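Local coordinates for oxidoreductase, short-chain dehydrogenase/reductase family (Aeromonas hydrophila subsp. hydrophila, PDB 3L6E), which is a putative Rossmann-fold oxidoreductase that may act as a nicotinamide-dependent 3-dehydrosphinganine reductase in sphingolipid metabolism, at residues G34-Y37 against Q38-Q41; A59-E62 against D63-A67; F197-P200 against E201-A204. One frame throughout, in Å; residues are numbered along the deposited sequence.

Interaction 1 of 3, residues G34-Y37 against Q38-Q41; sequences GRRY and QRLQ. With SO4 (sulfate ion), chain C.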
loop_
_atom_site.group_PDB
_atom_site.type_symbol
_atom_site.label_atom_id
_atom_site.label_comp_id
_atom_site.label_asym_id
_atom_site.label_seq_id
_atom_site.Cartn_x
_atom_site.Cartn_y
_atom_site.Cartn_z
ATOM N N GLY A 34 16.931 6.140 -18.616
ATOM C CA GLY A 34 18.045 6.012 -17.695
ATOM C C GLY A 34 19.283 6.778 -18.110
ATOM O O GLY A 34 19.470 7.108 -19.281
ATOM N N ARG A 35 20.123 7.073 -17.126
ATOM C CA ARG A 35 21.381 7.798 -17.343
ATOM C C ARG A 35 22.485 6.894 -17.892
ATOM O O ARG A 35 23.428 7.373 -18.516
ATOM C CB ARG A 35 21.848 8.387 -16.011
ATOM C CG ARG A 35 21.709 9.882 -15.872
ATOM C CD ARG A 35 23.077 10.552 -15.905
ATOM N NE ARG A 35 23.544 10.841 -17.262
ATOM C CZ ARG A 35 24.600 11.603 -17.550
ATOM N NH1 ARG A 35 25.321 12.166 -16.578
ATOM N NH2 ARG A 35 24.939 11.805 -18.816
ATOM N N ARG A 36 22.361 5.592 -17.649
ATOM C CA ARG A 36 23.435 4.631 -17.899
ATOM C C ARG A 36 23.114 3.703 -19.058
ATOM O O ARG A 36 22.376 2.719 -18.896
ATOM C CB ARG A 36 23.707 3.800 -16.638
ATOM C CG ARG A 36 24.483 4.527 -15.560
ATOM C CD ARG A 36 24.533 3.702 -14.284
ATOM N NE ARG A 36 23.247 3.657 -13.595
ATOM C CZ ARG A 36 23.025 2.985 -12.470
ATOM N NH1 ARG A 36 21.823 3.003 -11.896
ATOM N NH2 ARG A 36 24.009 2.294 -11.915
ATOM N N TYR A 37 23.691 4.012 -20.216
ATOM C CA TYR A 37 23.355 3.351 -21.471
ATOM C C TYR A 37 23.619 1.834 -21.489
ATOM O O TYR A 37 22.862 1.072 -22.126
ATOM C CB TYR A 37 24.076 4.044 -22.638
ATOM C CG TYR A 37 25.505 3.589 -22.839
ATOM C CD1 TYR A 37 26.560 4.166 -22.121
ATOM C CD2 TYR A 37 25.801 2.559 -23.732
ATOM C CE1 TYR A 37 27.884 3.720 -22.300
ATOM C CE2 TYR A 37 27.118 2.105 -23.914
ATOM C CZ TYR A 37 28.150 2.691 -23.198
ATOM O OH TYR A 37 29.435 2.241 -23.402
ATOM N N GLN A 38 24.693 1.407 -20.815
ATOM C CA GLN A 38 25.102 -0.009 -20.794
ATOM C C GLN A 38 24.008 -0.893 -20.218
ATOM O O GLN A 38 23.738 -1.985 -20.731
ATOM C CB GLN A 38 26.405 -0.196 -20.014
ATOM C CG GLN A 38 27.636 0.273 -20.770
ATOM C CD GLN A 38 28.919 0.223 -19.942
ATOM O OE1 GLN A 38 28.891 0.242 -18.708
ATOM N NE2 GLN A 38 30.047 0.174 -20.622
ATOM N N ARG A 39 23.374 -0.388 -19.165
ATOM C CA ARG A 39 22.251 -1.037 -18.498
ATOM C C ARG A 39 20.951 -0.998 -19.310
ATOM O O ARG A 39 20.150 -1.921 -19.236
ATOM C CB ARG A 39 22.035 -0.413 -17.116
ATOM C CG ARG A 39 23.083 -0.833 -16.083
ATOM C CD ARG A 39 23.157 0.129 -14.909
ATOM N NE ARG A 39 24.146 -0.305 -13.922
ATOM C CZ ARG A 39 23.853 -0.758 -12.703
ATOM N NH1 ARG A 39 22.590 -0.829 -12.291
ATOM N NH2 ARG A 39 24.829 -1.130 -11.888
ATOM N N LEU A 40 20.732 0.077 -20.060
ATOM C CA LEU A 40 19.607 0.122 -20.986
ATOM C C LEU A 40 19.739 -0.933 -22.110
ATOM O O LEU A 40 18.757 -1.605 -22.446
ATOM C CB LEU A 40 19.388 1.543 -21.533
ATOM C CG LEU A 40 18.878 2.592 -20.523
ATOM C CD1 LEU A 40 19.025 4.024 -21.026
ATOM C CD2 LEU A 40 17.446 2.350 -20.091
ATOM N N GLN A 41 20.954 -1.096 -22.651
ATOM C CA GLN A 41 21.222 -2.071 -23.713
ATOM C C GLN A 41 21.062 -3.511 -23.231
ATOM O O GLN A 41 20.532 -4.363 -23.960
ATOM C CB GLN A 41 22.633 -1.894 -24.297
ATOM C CG GLN A 41 22.846 -0.621 -25.125
ATOM C CD GLN A 41 24.224 -0.566 -25.775
ATOM O OE1 GLN A 41 24.370 -0.105 -26.913
ATOM N NE2 GLN A 41 25.236 -1.057 -25.066
HETATM S S SO4 C . 19.770 4.920 -14.277
HETATM O O1 SO4 C . 20.976 4.337 -14.849
HETATM O O2 SO4 C . 19.703 6.353 -14.546
HETATM O O3 SO4 C . 18.666 4.238 -14.939
HETATM O O4 SO4 C . 19.764 4.699 -12.827
#
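Arg-36, whose guanidinium lies flat on that of Arg-39, holds a sulfate ion with two strong side-chain bonds: NE lies 2.7 Å from O1, and NH1 reaches O4 at 2.8 Å in a nearly straight bond (170°). A bend at chi3 (-72°) turns the guanidinium so that its edge, in plane, faces the sulfur. The backbone N of Arg-35 gives O2 a third strong bond (2.7 Å), and Gly-12 N adds another from the glycine-rich loop. Gly-34, with no side chain, lets O3 approach its CA to 3.3 Å. The two guanidinium planes are 17° apart, with Arg-36 NH2 over the centre of the Arg-39 group, which Gly-12 O fixes through NH1. In this Rossmann fold the turn after strand 29-34 is where NADP-dependent relatives commonly read the 2'-phosphate, so the sulfate, probably from the crystallisation liquor, may mimic that group. Arg-36 is the N-cap of helix 37-47. Farther out, the Tyr-37 ring receives Gln-38 CG over one face, a CH-pi contact 3.7 Å from the ring centroid. Leu-40, an apolar residue for the buried side of the helix, sets CD1 3.6 Å from Gly-34 O and packs on Val-55.

Interaction 2 of 3, residues A59-E62 against D63-A67; sequences AHHE and DVDVA. Unlike the reference sequence in segment 63-67: Asp-63 (reference Glu).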
loop_
_atom_site.group_PDB
_atom_site.type_symbol
_atom_site.label_atom_id
_atom_site.label_comp_id
_atom_site.label_asym_id
_atom_site.label_seq_id
_atom_site.Cartn_x
_atom_site.Cartn_y
_atom_site.Cartn_z
ATOM N N ALA A 59 17.558 15.689 -15.209
ATOM C CA ALA A 59 17.712 16.887 -14.401
ATOM C C ALA A 59 17.806 18.192 -15.214
ATOM O O ALA A 59 18.122 19.239 -14.663
ATOM C CB ALA A 59 18.909 16.739 -13.453
ATOM N N HIS A 60 17.512 18.127 -16.513
ATOM C CA HIS A 60 17.489 19.329 -17.364
ATOM C C HIS A 60 16.266 19.384 -18.276
ATOM O O HIS A 60 15.979 18.429 -19.001
ATOM C CB HIS A 60 18.783 19.459 -18.172
ATOM C CG HIS A 60 19.917 20.051 -17.395
ATOM N ND1 HIS A 60 20.679 19.315 -16.513
ATOM C CD2 HIS A 60 20.405 21.313 -17.352
ATOM C CE1 HIS A 60 21.593 20.094 -15.964
ATOM N NE2 HIS A 60 21.449 21.312 -16.458
ATOM N N HIS A 61 15.567 20.518 -18.231
ATOM C CA HIS A 61 14.248 20.697 -18.855
ATOM C C HIS A 61 14.191 20.306 -20.330
ATOM O O HIS A 61 13.210 19.711 -20.775
ATOM C CB HIS A 61 13.753 22.139 -18.657
ATOM C CG HIS A 61 12.342 22.370 -19.117
ATOM N ND1 HIS A 61 12.023 23.254 -20.126
ATOM C CD2 HIS A 61 11.170 21.827 -18.710
ATOM C CE1 HIS A 61 10.716 23.246 -20.320
ATOM N NE2 HIS A 61 10.174 22.386 -19.474
ATOM N N GLU A 62 15.237 20.638 -21.082
ATOM C CA GLU A 62 15.322 20.238 -22.484
ATOM C C GLU A 62 15.485 18.722 -22.621
ATOM O O GLU A 62 14.777 18.091 -23.402
ATOM C CB GLU A 62 16.424 21.002 -23.246
ATOM C CG GLU A 62 17.775 21.136 -22.536
ATOM C CD GLU A 62 17.836 22.327 -21.590
ATOM O OE1 GLU A 62 18.207 22.132 -20.407
ATOM O OE2 GLU A 62 17.507 23.453 -22.026
ATOM N N ASP A 63 16.393 18.150 -21.833
ATOM C CA ASP A 63 16.675 16.711 -21.836
ATOM C C ASP A 63 15.427 15.856 -21.533
ATOM O O ASP A 63 15.260 14.761 -22.070
ATOM C CB ASP A 63 17.801 16.393 -20.837
ATOM C CG ASP A 63 19.091 17.178 -21.119
ATOM O OD1 ASP A 63 19.027 18.401 -21.380
ATOM O OD2 ASP A 63 20.184 16.570 -21.062
ATOM N N VAL A 64 14.551 16.378 -20.678
ATOM C CA VAL A 64 13.289 15.712 -20.338
ATOM C C VAL A 64 12.318 15.769 -21.516
ATOM O O VAL A 64 11.672 14.773 -21.833
ATOM C CB VAL A 64 12.654 16.307 -19.059
ATOM C CG1 VAL A 64 11.262 15.733 -18.807
ATOM C CG2 VAL A 64 13.553 16.043 -17.867
ATOM N N ASP A 65 12.235 16.942 -22.148
ATOM C CA ASP A 65 11.414 17.173 -23.335
ATOM C C ASP A 65 11.744 16.187 -24.455
ATOM O O ASP A 65 10.840 15.600 -25.056
ATOM C CB ASP A 65 11.603 18.612 -23.851
ATOM C CG ASP A 65 10.947 19.664 -22.955
ATOM O OD1 ASP A 65 9.830 19.436 -22.439
ATOM O OD2 ASP A 65 11.543 20.752 -22.784
ATOM N N VAL A 66 13.043 16.013 -24.711
ATOM C CA VAL A 66 13.547 15.161 -25.784
ATOM C C VAL A 66 13.251 13.690 -25.511
ATOM O O VAL A 66 12.759 12.974 -26.386
ATOM C CB VAL A 66 15.073 15.394 -26.015
ATOM C CG1 VAL A 66 15.651 14.388 -27.002
ATOM C CG2 VAL A 66 15.335 16.823 -26.518
ATOM N N ALA A 67 13.535 13.255 -24.287
ATOM C CA ALA A 67 13.357 11.864 -23.886
ATOM C C ALA A 67 11.891 11.433 -23.944
ATOM O O ALA A 67 11.597 10.305 -24.327
ATOM C CB ALA A 67 13.929 11.630 -22.477
#
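From the N-cap His-60 onward the backbone enters a regular helix, with His-60 O, His-61 O and Glu-62 O accepting in turn from Val-64 N (3.0 Å), Asp-65 N and Val-66 N. On one flank Asp-65 brings OD2 over a face of the His-61 ring, 3.6 Å from CE1, with the carboxylate plane nearly perpendicular (78°) to the ring. His-61 swings its ring there because CG is anti to the backbone N (chi1 -173°). The same OD2 lies near His-61 O, another acceptor, so no bond joins them; the carboxylate is instead held through OD1 by Gln-118 NE2 of helix 98-123. Glu-62 and Asp-63 run side by side, and Asp-63 OD1 touches Glu-62 CG (3.2 Å) and His-60 CB (3.4 Å). The two carboxylates come within 3.9 Å, Glu-62 OE1 to Asp-63 OD1, a repulsion the helix's positive end may partly offset. Val-64 turns an apolar face inward, onto Leu-114 and Gln-118 of helix 98-123 and onto Leu-58. Acidic side chains such as Glu-62 near a helix N-terminus interact favourably with its dipole; helix 61-75 is the Rossmann crossover that carries the chain from edge strand 51-55 back to central strand 80-84.

Interaction 3 of 3, residues F197-P200 against E201-A204; sequences FMTP and EDAA
Thr-199 caps helix 200-210 by accepting from Asp-202 N at OG1 (3.2 Å), in a nearly straight bond of 167°. With chi1 at 73°, OG1 sits between the backbone N and the carbonyl carbon, which turns the hydroxyl toward the first turn. Two backbone bonds continue the helix: Ala-203 N to Thr-199 O (3.1 Å) and Ala-204 N to Pro-200 O (2.7 Å). Proline suits the position after the cap, since it needs no N-H partner there and its ring already imposes a helical phi.

A second polar layer comes from the other subunit. Ser-216 OG of that subunit bonds both Thr-199 N and Asp-202 OD2, so the reciprocal half of a capping box, Asp-202 carboxylate to Thr-199 N, is replaced by a bridge through its hydroxyl.

Van der Waals contacts fill the rest. Glu-201 bends at chi2 (68°), bringing OE1 back alongside the proline ring, 3.6 Å from Pro-200 CD. Met-198, present as selenomethionine, places SE 3.8 Å from Ala-203 CB and packs also on Ile-181 and Ile-224. The small Ala-204 fits against Ala-18 and Leu-19 of helix 14-25.

Because Thr-199 N and the Asp-202 carboxylate both bond Ser-216 of the second subunit, the start of this helix is probably fixed in part by dimer formation.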
loop_
_atom_site.group_PDB
_atom_site.type_symbol
_atom_site.label_atom_id
_atom_site.label_comp_id
_atom_site.label_asym_id
_atom_site.label_seq_id
_atom_site.Cartn_x
_atom_site.Cartn_y
_atom_site.Cartn_z
ATOM N N PHE A 197 18.195 -5.489 2.676
ATOM C CA PHE A 197 17.845 -6.897 2.499
ATOM C C PHE A 197 16.562 -7.092 1.653
ATOM O O PHE A 197 16.266 -8.209 1.249
ATOM C CB PHE A 197 17.720 -7.599 3.858
ATOM C CG PHE A 197 18.317 -8.990 3.894
ATOM C CD1 PHE A 197 19.290 -9.318 4.843
ATOM C CD2 PHE A 197 17.907 -9.975 2.990
ATOM C CE1 PHE A 197 19.846 -10.599 4.884
ATOM C CE2 PHE A 197 18.457 -11.254 3.021
ATOM C CZ PHE A 197 19.431 -11.569 3.970
HETATM N N MSE A 198 15.817 -6.019 1.386
HETATM C CA MSE A 198 14.670 -6.077 0.459
HETATM C C MSE A 198 15.151 -6.277 -0.980
HETATM O O MSE A 198 15.963 -5.510 -1.480
HETATM C CB MSE A 198 13.818 -4.804 0.556
HETATM C CG MSE A 198 12.645 -4.709 -0.447
HETATM SE SE MSE A 198 11.651 -3.009 -0.340
HETATM C CE MSE A 198 11.311 -2.979 1.574
ATOM N N THR A 199 14.663 -7.318 -1.646
ATOM C CA THR A 199 15.047 -7.540 -3.045
ATOM C C THR A 199 14.198 -6.667 -3.963
ATOM O O THR A 199 13.045 -6.412 -3.659
ATOM C CB THR A 199 14.910 -9.023 -3.483
ATOM O OG1 THR A 199 13.534 -9.372 -3.637
ATOM C CG2 THR A 199 15.565 -9.955 -2.489
ATOM N N PRO A 200 14.761 -6.217 -5.092
ATOM C CA PRO A 200 13.961 -5.509 -6.117
ATOM C C PRO A 200 12.722 -6.290 -6.585
ATOM O O PRO A 200 11.631 -5.715 -6.740
ATOM C CB PRO A 200 14.940 -5.378 -7.286
ATOM C CG PRO A 200 16.294 -5.434 -6.671
ATOM C CD PRO A 200 16.181 -6.324 -5.471
ATOM N N GLU A 201 12.898 -7.590 -6.794
ATOM C CA GLU A 201 11.857 -8.459 -7.326
ATOM C C GLU A 201 10.602 -8.428 -6.471
ATOM O O GLU A 201 9.506 -8.203 -6.991
ATOM C CB GLU A 201 12.368 -9.908 -7.460
ATOM C CG GLU A 201 13.415 -10.128 -8.541
ATOM C CD GLU A 201 14.757 -9.469 -8.240
ATOM O OE1 GLU A 201 15.151 -9.387 -7.057
ATOM O OE2 GLU A 201 15.423 -9.045 -9.211
ATOM N N ASP A 202 10.776 -8.638 -5.167
ATOM C CA ASP A 202 9.686 -8.602 -4.198
ATOM C C ASP A 202 9.082 -7.187 -4.088
ATOM O O ASP A 202 7.847 -7.022 -4.050
ATOM C CB ASP A 202 10.179 -9.037 -2.822
ATOM C CG ASP A 202 10.509 -10.528 -2.722
ATOM O OD1 ASP A 202 10.108 -11.365 -3.574
ATOM O OD2 ASP A 202 11.165 -10.862 -1.718
ATOM N N ALA A 203 9.950 -6.175 -4.036
ATOM C CA ALA A 203 9.484 -4.785 -3.969
ATOM C C ALA A 203 8.569 -4.524 -5.186
ATOM O O ALA A 203 7.389 -4.238 -5.023
ATOM C CB ALA A 203 10.666 -3.811 -3.919
ATOM N N ALA A 204 9.113 -4.707 -6.386
ATOM C CA ALA A 204 8.366 -4.552 -7.646
ATOM C C ALA A 204 6.992 -5.240 -7.665
ATOM O O ALA A 204 6.002 -4.651 -8.131
ATOM C CB ALA A 204 9.213 -5.041 -8.846
#

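How the interactions relate
All three interactions lie where a helix starts after a parallel strand of the Rossmann sheet, along the edge where such folds bind their cofactor. Interaction 1 is the one that holds the sulfate, and it links strand 29-34 to the glycine-rich loop at Gly-12. Interaction 2 follows the neighbouring strand 51-55; its centre is about 16 Å from that of interaction 1, with nearest atoms about 7 Å apart. Interaction 3, about 21 Å from interaction 1 between centres, follows the unmodelled residues 186-196, which in relatives belong to a flexible substrate-binding loop. Interactions 2 and 3, about 29 Å apart between centres, lie on opposite sides of the chain's centre.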